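Local coordinates for aldehyde dehydrogenase (Staphylococcus aureus, PDB 6K10), which catalyses the NAD-dependent oxidation of the carotenoid aldehyde 4,4'-diaponeurosporenal to the corresponding acid during biosynthesis of the virulence pigment staphyloxanthin, at residues A[155-160]-A[170-175]; A[183-188]-A[207-212]; A[374-379]-A[396-401]. The protein carries 1 engineered substitution. All coordinates share one frame; numbering follows the deposited sequence.

Contact 1 and contact 2 belong to one sheet-and-helix region, in which strand 170-172 of contact 1 is followed in the chain by helix 177-184 of contact 2. Their centres lie about 22 Å apart, yet their nearest atoms come within about 4 Å without touching. Contact 3 belongs to the other large sheet, across the chain's centre, about 39 Å from each of the other two, centre to centre. Contacts 2 and 3 both border the second subunit. Only contact 3 approaches the predicted active site: the side chain of L401 is about 8 Å from that of the engineered S251 at the predicted active-site position, and that of Y374 about 12 Å from that of E217.

Contact 1 (A[155-160]-A[170-175]); sequences RVIKRL and IEVIEG
K158 extends from helix 151-164 over V172 to the backbone of strand 170-172, and its course can be traced atom by atom. CB of K158 packs on V172 CG1 at 3.8 Å, while the two methyls of V172 spread across the K158 CA. Further out, CD of K158 lies 3.5 Å from V172 O and passes the carboxylate carbon of E174; K158 CE stays beside the same carbonyl. A bend at chi4 (94°) then sets NZ among three oxygens. K158 NZ donates to V172 O at 2.9 Å, in the carbonyl plane, forms a salt bridge with E171 OE2 at 2.9 Å, and is hydrogen-bonded to N162 OD1.

E171 OE2 is itself held from several directions: V172 N donates to its anti lone pair at 2.7 Å, and N162 ND2 is a further donor. Three donors on this one oxygen probably limit the turning of the carboxylate, although the E171 side chain sets out from the backbone away from the helix and comes back through its bend at chi2.

Nearer the surface, R155 meets E174 side-on through two nitrogens. R155 NE reaches the syn lone pair of E174 OE2 at 2.7 Å, and R155 NH1 donates to E174 OE1 at 3.0 Å. The guanidinium and carboxylate planes differ by 39°, so the pair is bidentate but twisted.

Beneath these charges, CG2 of I157 touches CG2 of V172, and the rest of I157 continues to V128 and F129 of helix 126-138. The short axes approach to 8.0 Å and run nearly antiparallel (150°), as expected where a helix returns to its sheet. Helix 151-164 is thus the crossover of a beta-alpha-beta unit that starts at strand 141-145; V172 rests on I144 of that parallel neighbour, while I173 packs against helix 10-23.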
loop_
_atom_site.group_PDB
_atom_site.type_symbol
_atom_site.label_atom_id
_atom_site.label_comp_id
_atom_site.label_asym_id
_atom_site.label_seq_id
_atom_site.Cartn_x
_atom_site.Cartn_y
_atom_site.Cartn_z
ATOM N N ARG A 155 19.511 -18.687 14.939
ATOM C CA ARG A 155 20.848 -18.376 15.435
ATOM C C ARG A 155 21.833 -18.169 14.295
ATOM O O ARG A 155 22.692 -17.280 14.361
ATOM C CB ARG A 155 21.347 -19.485 16.360
ATOM C CG ARG A 155 22.729 -19.218 16.960
ATOM C CD ARG A 155 22.851 -17.803 17.517
ATOM N NE ARG A 155 21.924 -17.551 18.619
ATOM C CZ ARG A 155 21.997 -18.114 19.821
ATOM N NH1 ARG A 155 21.092 -17.788 20.733
ATOM N NH2 ARG A 155 22.960 -18.982 20.102
ATOM N N VAL A 156 21.771 -19.024 13.276
ATOM C CA VAL A 156 22.639 -18.847 12.118
ATOM C C VAL A 156 22.384 -17.492 11.477
ATOM O O VAL A 156 23.317 -16.800 11.054
ATOM C CB VAL A 156 22.438 -20.002 11.120
ATOM C CG1 VAL A 156 23.101 -19.679 9.792
ATOM C CG2 VAL A 156 22.991 -21.295 11.694
ATOM N N ILE A 157 21.113 -17.086 11.415
ATOM C CA ILE A 157 20.766 -15.775 10.873
ATOM C C ILE A 157 21.355 -14.669 11.741
ATOM O O ILE A 157 21.931 -13.697 11.236
ATOM C CB ILE A 157 19.236 -15.644 10.742
ATOM C CG1 ILE A 157 18.719 -16.552 9.622
ATOM C CG2 ILE A 157 18.834 -14.196 10.503
ATOM C CD1 ILE A 157 17.216 -16.490 9.428
ATOM N N LYS A 158 21.225 -14.805 13.063
ATOM C CA LYS A 158 21.767 -13.796 13.968
ATOM C C LYS A 158 23.286 -13.714 13.865
ATOM O O LYS A 158 23.853 -12.616 13.815
ATOM C CB LYS A 158 21.346 -14.101 15.404
ATOM C CG LYS A 158 22.042 -13.239 16.441
ATOM C CD LYS A 158 21.053 -12.655 17.429
ATOM C CE LYS A 158 21.745 -11.712 18.395
ATOM N NZ LYS A 158 21.670 -10.305 17.920
ATOM N N ARG A 159 23.961 -14.866 13.843
ATOM C CA ARG A 159 25.414 -14.886 13.687
ATOM C C ARG A 159 25.830 -14.192 12.397
ATOM O O ARG A 159 26.685 -13.298 12.401
ATOM C CB ARG A 159 25.919 -16.330 13.690
ATOM C CG ARG A 159 25.986 -16.992 15.054
ATOM C CD ARG A 159 26.945 -18.178 15.024
ATOM N NE ARG A 159 26.266 -19.443 14.756
ATOM C CZ ARG A 159 26.536 -20.237 13.722
ATOM N NH1 ARG A 159 25.868 -21.370 13.561
ATOM N NH2 ARG A 159 27.472 -19.897 12.847
ATOM N N LEU A 160 25.229 -14.607 11.282
ATOM C CA LEU A 160 25.536 -14.033 9.977
ATOM C C LEU A 160 25.404 -12.516 9.992
ATOM O O LEU A 160 26.306 -11.792 9.554
ATOM C CB LEU A 160 24.606 -14.657 8.932
ATOM C CG LEU A 160 24.832 -14.357 7.456
ATOM C CD1 LEU A 160 24.198 -13.046 6.990
ATOM C CD2 LEU A 160 26.314 -14.309 7.310
ATOM N N ILE A 170 21.550 -3.238 10.792
ATOM C CA ILE A 170 20.688 -4.412 10.750
ATOM C C ILE A 170 20.949 -5.225 12.009
ATOM O O ILE A 170 22.104 -5.522 12.331
ATOM C CB ILE A 170 20.929 -5.272 9.494
ATOM C CG1 ILE A 170 20.693 -4.458 8.221
ATOM C CG2 ILE A 170 20.022 -6.491 9.504
ATOM C CD1 ILE A 170 21.161 -5.156 6.962
ATOM N N GLU A 171 19.880 -5.578 12.720
ATOM C CA GLU A 171 19.986 -6.331 13.960
ATOM C C GLU A 171 18.942 -7.438 13.961
ATOM O O GLU A 171 17.861 -7.292 13.385
ATOM C CB GLU A 171 19.806 -5.418 15.185
ATOM C CG GLU A 171 19.767 -6.122 16.544
ATOM C CD GLU A 171 21.053 -6.861 16.886
ATOM O OE1 GLU A 171 21.776 -6.395 17.791
ATOM O OE2 GLU A 171 21.330 -7.917 16.280
ATOM N N VAL A 172 19.281 -8.552 14.609
ATOM C CA VAL A 172 18.396 -9.703 14.738
ATOM C C VAL A 172 18.019 -9.864 16.204
ATOM O O VAL A 172 18.896 -9.894 17.077
ATOM C CB VAL A 172 19.056 -10.984 14.202
ATOM C CG1 VAL A 172 18.177 -12.190 14.489
ATOM C CG2 VAL A 172 19.325 -10.854 12.715
ATOM N N ILE A 173 16.720 -9.980 16.469
ATOM C CA ILE A 173 16.189 -10.142 17.819
ATOM C C ILE A 173 15.588 -11.537 17.923
ATOM O O ILE A 173 14.565 -11.828 17.293
ATOM C CB ILE A 173 15.138 -9.076 18.151
ATOM C CG1 ILE A 173 15.710 -7.674 17.948
ATOM C CG2 ILE A 173 14.627 -9.264 19.570
ATOM C CD1 ILE A 173 16.729 -7.290 18.976
ATOM N N GLU A 174 16.204 -12.393 18.732
ATOM C CA GLU A 174 15.680 -13.728 18.979
ATOM C C GLU A 174 14.646 -13.700 20.099
ATOM O O GLU A 174 14.754 -12.922 21.050
ATOM C CB GLU A 174 16.803 -14.697 19.348
ATOM C CG GLU A 174 17.659 -15.142 18.179
ATOM C CD GLU A 174 18.972 -15.748 18.631
ATOM O OE1 GLU A 174 19.373 -15.501 19.787
ATOM O OE2 GLU A 174 19.601 -16.475 17.835
ATOM N N GLY A 175 13.645 -14.560 19.980
ATOM C CA GLY A 175 12.633 -14.663 21.008
ATOM C C GLY A 175 11.322 -15.167 20.439
ATOM O O GLY A 175 11.235 -15.569 19.279
#

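Contact 2 (A[183-188]-A[207-212]); sequences LIHLPF and ASENLV
N210 places CG beside its own backbone N (chi1 -67°), and a chi2 of -39° turns the amide until ND2 faces the backbone carbonyl of H185. The resulting bond from N210 ND2 to H185 O is 3.2 Å long and bent to 136°, so it is weak. E209, by contrast, is extended, and its carboxylate meets the H185 ring through water 1. That water lies in the ring plane, 2.8 Å from H185 ND1, and donates to E209 OE1 at 2.9 Å.

Both segments are helix ends. Helix 197-209 finishes in a Schellman motif with L211 as the C-prime residue: V212 N bonds to A207 O at 3.0 Å and L211 N to S208 O at 3.2 Å. A207 O also accepts from N210 N, the two donors arriving from opposite faces of its plane. After helix 177-184, the chain makes an inverse gamma turn centred on P187 before entering strand 190-194.

The turn brings F188 O to V212, whose CG2 lies 3.2 Å from it, a close approach. On the far side, V212 O accepts a hydrogen bond from Y204 OH of the second subunit.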
loop_
_atom_site.group_PDB
_atom_site.type_symbol
_atom_site.label_atom_id
_atom_site.label_comp_id
_atom_site.label_asym_id
_atom_site.label_seq_id
_atom_site.Cartn_x
_atom_site.Cartn_y
_atom_site.Cartn_z
ATOM N N LEU A 183 8.376 -5.357 19.998
ATOM C CA LEU A 183 8.787 -4.694 18.765
ATOM C C LEU A 183 7.623 -3.982 18.086
ATOM O O LEU A 183 7.782 -2.857 17.596
ATOM C CB LEU A 183 9.425 -5.710 17.818
ATOM C CG LEU A 183 10.825 -6.176 18.220
ATOM C CD1 LEU A 183 11.172 -7.491 17.547
ATOM C CD2 LEU A 183 11.838 -5.108 17.851
ATOM N N ILE A 184 6.445 -4.611 18.044
ATOM C CA ILE A 184 5.327 -4.046 17.292
ATOM C C ILE A 184 4.706 -2.829 17.958
ATOM O O ILE A 184 3.942 -2.105 17.308
ATOM C CB ILE A 184 4.238 -5.107 17.038
ATOM C CG1 ILE A 184 3.726 -5.695 18.353
ATOM C CG2 ILE A 184 4.763 -6.202 16.121
ATOM C CD1 ILE A 184 2.652 -6.750 18.163
ATOM N N HIS A 185 5.004 -2.582 19.231
ATOM C CA HIS A 185 4.528 -1.386 19.914
ATOM C C HIS A 185 5.494 -0.217 19.797
ATOM O O HIS A 185 5.183 0.875 20.283
ATOM C CB HIS A 185 4.258 -1.690 21.391
ATOM C CG HIS A 185 3.061 -2.557 21.616
ATOM N ND1 HIS A 185 1.805 -2.224 21.156
ATOM C CD2 HIS A 185 2.926 -3.746 22.250
ATOM C CE1 HIS A 185 0.948 -3.171 21.495
ATOM N NE2 HIS A 185 1.603 -4.105 22.162
ATOM N N LEU A 186 6.657 -0.420 19.170
ATOM C CA LEU A 186 7.608 0.649 18.919
ATOM C C LEU A 186 7.271 1.360 17.612
ATOM O O LEU A 186 6.796 0.731 16.661
ATOM C CB LEU A 186 9.028 0.092 18.856
ATOM C CG LEU A 186 9.550 -0.493 20.169
ATOM C CD1 LEU A 186 10.927 -1.113 19.983
ATOM C CD2 LEU A 186 9.582 0.581 21.245
ATOM N N PRO A 187 7.510 2.692 17.530
ATOM C CA PRO A 187 7.112 3.457 16.334
ATOM C C PRO A 187 8.060 3.249 15.157
ATOM O O PRO A 187 8.716 4.180 14.675
ATOM C CB PRO A 187 7.122 4.899 16.855
ATOM C CG PRO A 187 8.211 4.901 17.867
ATOM C CD PRO A 187 8.143 3.551 18.547
ATOM N N PHE A 188 8.138 2.006 14.685
ATOM C CA PHE A 188 8.840 1.718 13.443
ATOM C C PHE A 188 8.235 2.532 12.303
ATOM O O PHE A 188 7.071 2.937 12.342
ATOM C CB PHE A 188 8.757 0.228 13.107
ATOM C CG PHE A 188 9.730 -0.631 13.866
ATOM C CD1 PHE A 188 11.015 -0.835 13.389
ATOM C CD2 PHE A 188 9.353 -1.248 15.046
ATOM C CE1 PHE A 188 11.909 -1.633 14.079
ATOM C CE2 PHE A 188 10.243 -2.046 15.742
ATOM C CZ PHE A 188 11.521 -2.239 15.258
ATOM N N ALA A 207 0.419 -1.813 15.216
ATOM C CA ALA A 207 0.921 -0.806 14.287
ATOM C C ALA A 207 -0.079 0.324 14.101
ATOM O O ALA A 207 0.311 1.487 13.943
ATOM C CB ALA A 207 1.250 -1.455 12.945
ATOM N N SER A 208 -1.377 0.005 14.117
ATOM C CA SER A 208 -2.390 1.024 13.863
ATOM C C SER A 208 -2.366 2.107 14.932
ATOM O O SER A 208 -2.602 3.285 14.641
ATOM C CB SER A 208 -3.775 0.383 13.775
ATOM O OG SER A 208 -4.257 0.026 15.056
ATOM N N GLU A 209 -2.071 1.720 16.174
ATOM C CA GLU A 209 -1.964 2.676 17.268
ATOM C C GLU A 209 -0.929 3.757 16.984
ATOM O O GLU A 209 -1.095 4.908 17.409
ATOM C CB GLU A 209 -1.611 1.917 18.546
ATOM C CG GLU A 209 -1.399 2.760 19.778
ATOM C CD GLU A 209 -1.422 1.916 21.035
ATOM O OE1 GLU A 209 -1.311 0.676 20.914
ATOM O OE2 GLU A 209 -1.542 2.486 22.139
ATOM N N ASN A 210 0.134 3.412 16.259
ATOM C CA ASN A 210 1.236 4.323 15.985
ATOM C C ASN A 210 1.225 4.852 14.556
ATOM O O ASN A 210 2.227 5.426 14.113
ATOM C CB ASN A 210 2.566 3.626 16.276
ATOM C CG ASN A 210 2.761 3.335 17.751
ATOM O OD1 ASN A 210 2.414 4.148 18.605
ATOM N ND2 ASN A 210 3.307 2.162 18.058
ATOM N N LEU A 211 0.120 4.672 13.826
ATOM C CA LEU A 211 0.005 5.108 12.431
ATOM C C LEU A 211 1.131 4.529 11.570
ATOM O O LEU A 211 1.668 5.201 10.690
ATOM C CB LEU A 211 -0.023 6.635 12.324
ATOM C CG LEU A 211 -1.235 7.356 12.921
ATOM C CD1 LEU A 211 -1.079 8.868 12.805
ATOM C CD2 LEU A 211 -2.517 6.890 12.247
ATOM N N VAL A 212 1.478 3.278 11.831
ATOM C CA VAL A 212 2.609 2.625 11.153
ATOM C C VAL A 212 2.045 1.846 9.950
ATOM O O VAL A 212 1.145 1.025 10.137
ATOM C CB VAL A 212 3.364 1.691 12.099
ATOM C CG1 VAL A 212 4.389 0.883 11.327
ATOM C CG2 VAL A 212 4.041 2.492 13.199
HETATM O O HOH W 1 1.051 -0.168 19.489
#

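Contact 3 (A[374-379]-A[396-401]); sequences YLFSED and AINDTL. With EDO (1,2-ethanediol), chain B.
N398 OD1 accepts from S377 N at 3.0 Å and from water 2, while N398 ND2 donates to S377 O, also at 3.0 Å. One side-chain amide satisfies both backbone groups of S377. The amide takes over where the strand pairing stops, as the order of bonds attests: L375 N to A396 O at 3.2 Å, then N398 N to L375 O at 2.8 Å (167° at the hydrogen). CG of N398 sits beside its own backbone N (chi1 -72°), which brings the amide back to S377 although the side chain starts away from that segment. Water 2 also donates to E378 OE2, which is hydrogen-bonded to T442 of the second subunit. A 1,2-ethanediol, probably from the crystallisation liquor, lies beside this group.

Two rings hold the segment that follows. T400 CB stands 3.8 Å above the centre of the Y374 ring, 7° off its normal, a CH-pi contact, and A396 CB meets the edge of the same ring at 3.7 Å from CD1. CG2 of T400 reaches the edge of the F376 ring, one face of which lies over N398 N. The buried D399 O has no polar partner. Both hydroxyls find backbone acceptors outside the two segments, Y374 OH at V252 O and T400 OG1 at R238 O.

Parallel strands 372-376 and 394-397, linked through helix 380-389, form a beta-alpha-beta unit whose sheet continues into the second subunit through A396 and I397. The loop leaving this strand end carries L401 toward the engineered S251, at a predicted active-site position, consistent with the catalytic domain of an aldehyde dehydrogenase.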
loop_
_atom_site.group_PDB
_atom_site.type_symbol
_atom_site.label_atom_id
_atom_site.label_comp_id
_atom_site.label_asym_id
_atom_site.label_seq_id
_atom_site.Cartn_x
_atom_site.Cartn_y
_atom_site.Cartn_z
ATOM N N TYR A 374 -5.510 -22.331 -7.506
ATOM C CA TYR A 374 -5.038 -23.055 -8.676
ATOM C C TYR A 374 -6.216 -23.687 -9.397
ATOM O O TYR A 374 -7.155 -24.177 -8.767
ATOM C CB TYR A 374 -4.007 -24.115 -8.286
ATOM C CG TYR A 374 -2.907 -23.564 -7.408
ATOM C CD1 TYR A 374 -1.910 -22.759 -7.940
ATOM C CD2 TYR A 374 -2.876 -23.834 -6.043
ATOM C CE1 TYR A 374 -0.906 -22.238 -7.141
ATOM C CE2 TYR A 374 -1.873 -23.321 -5.239
ATOM C CZ TYR A 374 -0.891 -22.527 -5.790
ATOM O OH TYR A 374 0.104 -22.020 -4.987
ATOM N N LEU A 375 -6.162 -23.658 -10.725
ATOM C CA LEU A 375 -7.161 -24.294 -11.569
ATOM C C LEU A 375 -6.458 -25.163 -12.594
ATOM O O LEU A 375 -5.559 -24.691 -13.294
ATOM C CB LEU A 375 -8.043 -23.261 -12.278
ATOM C CG LEU A 375 -8.909 -23.840 -13.399
ATOM C CD1 LEU A 375 -9.968 -24.780 -12.839
ATOM C CD2 LEU A 375 -9.548 -22.734 -14.216
ATOM N N PHE A 376 -6.863 -26.425 -12.673
ATOM C CA PHE A 376 -6.387 -27.340 -13.700
ATOM C C PHE A 376 -7.528 -27.590 -14.670
ATOM O O PHE A 376 -8.569 -28.140 -14.285
ATOM C CB PHE A 376 -5.860 -28.642 -13.094
ATOM C CG PHE A 376 -4.516 -28.487 -12.444
ATOM C CD1 PHE A 376 -4.417 -28.090 -11.125
ATOM C CD2 PHE A 376 -3.353 -28.689 -13.169
ATOM C CE1 PHE A 376 -3.179 -27.922 -10.527
ATOM C CE2 PHE A 376 -2.115 -28.524 -12.576
ATOM C CZ PHE A 376 -2.027 -28.141 -11.253
ATOM N N SER A 377 -7.333 -27.160 -15.913
ATOM C CA SER A 377 -8.373 -27.179 -16.927
ATOM C C SER A 377 -7.730 -26.968 -18.283
ATOM O O SER A 377 -6.716 -26.278 -18.397
ATOM C CB SER A 377 -9.426 -26.092 -16.664
ATOM O OG SER A 377 -10.421 -26.071 -17.676
ATOM N N GLU A 378 -8.326 -27.582 -19.302
ATOM C CA GLU A 378 -7.999 -27.293 -20.687
ATOM C C GLU A 378 -9.057 -26.416 -21.339
ATOM O O GLU A 378 -8.995 -26.162 -22.548
ATOM C CB GLU A 378 -7.822 -28.600 -21.462
ATOM C CG GLU A 378 -6.740 -29.507 -20.886
ATOM C CD GLU A 378 -5.378 -28.854 -20.892
ATOM O OE1 GLU A 378 -5.102 -28.093 -21.840
ATOM O OE2 GLU A 378 -4.587 -29.098 -19.955
ATOM N N ASP A 379 -10.018 -25.944 -20.554
ATOM C CA ASP A 379 -11.148 -25.156 -21.038
ATOM C C ASP A 379 -10.831 -23.683 -20.797
ATOM O O ASP A 379 -10.901 -23.197 -19.665
ATOM C CB ASP A 379 -12.429 -25.603 -20.337
ATOM C CG ASP A 379 -13.639 -24.749 -20.688
ATOM O OD1 ASP A 379 -13.543 -23.841 -21.540
ATOM O OD2 ASP A 379 -14.711 -25.006 -20.103
ATOM N N ALA A 396 -2.221 -19.837 -10.301
ATOM C CA ALA A 396 -1.671 -20.513 -11.464
ATOM C C ALA A 396 -2.762 -21.300 -12.170
ATOM O O ALA A 396 -3.643 -21.878 -11.525
ATOM C CB ALA A 396 -0.527 -21.451 -11.067
ATOM N N ILE A 397 -2.694 -21.310 -13.496
ATOM C CA ILE A 397 -3.506 -22.186 -14.328
ATOM C C ILE A 397 -2.612 -23.335 -14.774
ATOM O O ILE A 397 -1.568 -23.108 -15.399
ATOM C CB ILE A 397 -4.094 -21.439 -15.535
ATOM C CG1 ILE A 397 -4.807 -20.157 -15.094
ATOM C CG2 ILE A 397 -5.054 -22.338 -16.304
ATOM C CD1 ILE A 397 -5.762 -20.342 -13.930
ATOM N N ASN A 398 -3.011 -24.560 -14.430
ATOM C CA ASN A 398 -2.277 -25.776 -14.790
ATOM C C ASN A 398 -0.880 -25.809 -14.168
ATOM O O ASN A 398 0.073 -26.319 -14.763
ATOM C CB ASN A 398 -2.210 -25.955 -16.310
ATOM C CG ASN A 398 -3.545 -26.362 -16.905
ATOM O OD1 ASN A 398 -4.381 -26.959 -16.226
ATOM N ND2 ASN A 398 -3.751 -26.051 -18.183
ATOM N N ASP A 399 -0.761 -25.279 -12.952
ATOM C CA ASP A 399 0.462 -25.387 -12.164
ATOM C C ASP A 399 0.118 -25.040 -10.723
ATOM O O ASP A 399 -0.992 -24.601 -10.422
ATOM C CB ASP A 399 1.569 -24.468 -12.697
ATOM C CG ASP A 399 2.964 -25.000 -12.409
ATOM O OD1 ASP A 399 3.081 -26.070 -11.773
ATOM O OD2 ASP A 399 3.945 -24.336 -12.807
ATOM N N THR A 400 1.081 -25.260 -9.828
ATOM C CA THR A 400 0.973 -24.770 -8.459
ATOM C C THR A 400 2.317 -24.206 -8.021
ATOM O O THR A 400 3.370 -24.609 -8.523
ATOM C CB THR A 400 0.520 -25.853 -7.450
ATOM O OG1 THR A 400 1.582 -26.784 -7.215
ATOM C CG2 THR A 400 -0.722 -26.601 -7.939
ATOM N N LEU A 401 2.255 -23.237 -7.102
ATOM C CA LEU A 401 3.404 -22.696 -6.377
ATOM C C LEU A 401 4.317 -21.805 -7.218
ATOM O O LEU A 401 4.823 -20.798 -6.714
ATOM C CB LEU A 401 4.213 -23.837 -5.746
ATOM C CG LEU A 401 5.534 -23.501 -5.046
ATOM C CD1 LEU A 401 5.290 -22.766 -3.739
ATOM C CD2 LEU A 401 6.332 -24.768 -4.795
HETATM C C1 EDO B . -2.347 -26.874 -21.866
HETATM O O1 EDO B . -2.767 -26.396 -20.584
HETATM C C2 EDO B . -2.921 -25.992 -22.965
HETATM O O2 EDO B . -1.884 -25.702 -23.907
HETATM O O HOH W 2 -5.205 -29.383 -17.471
#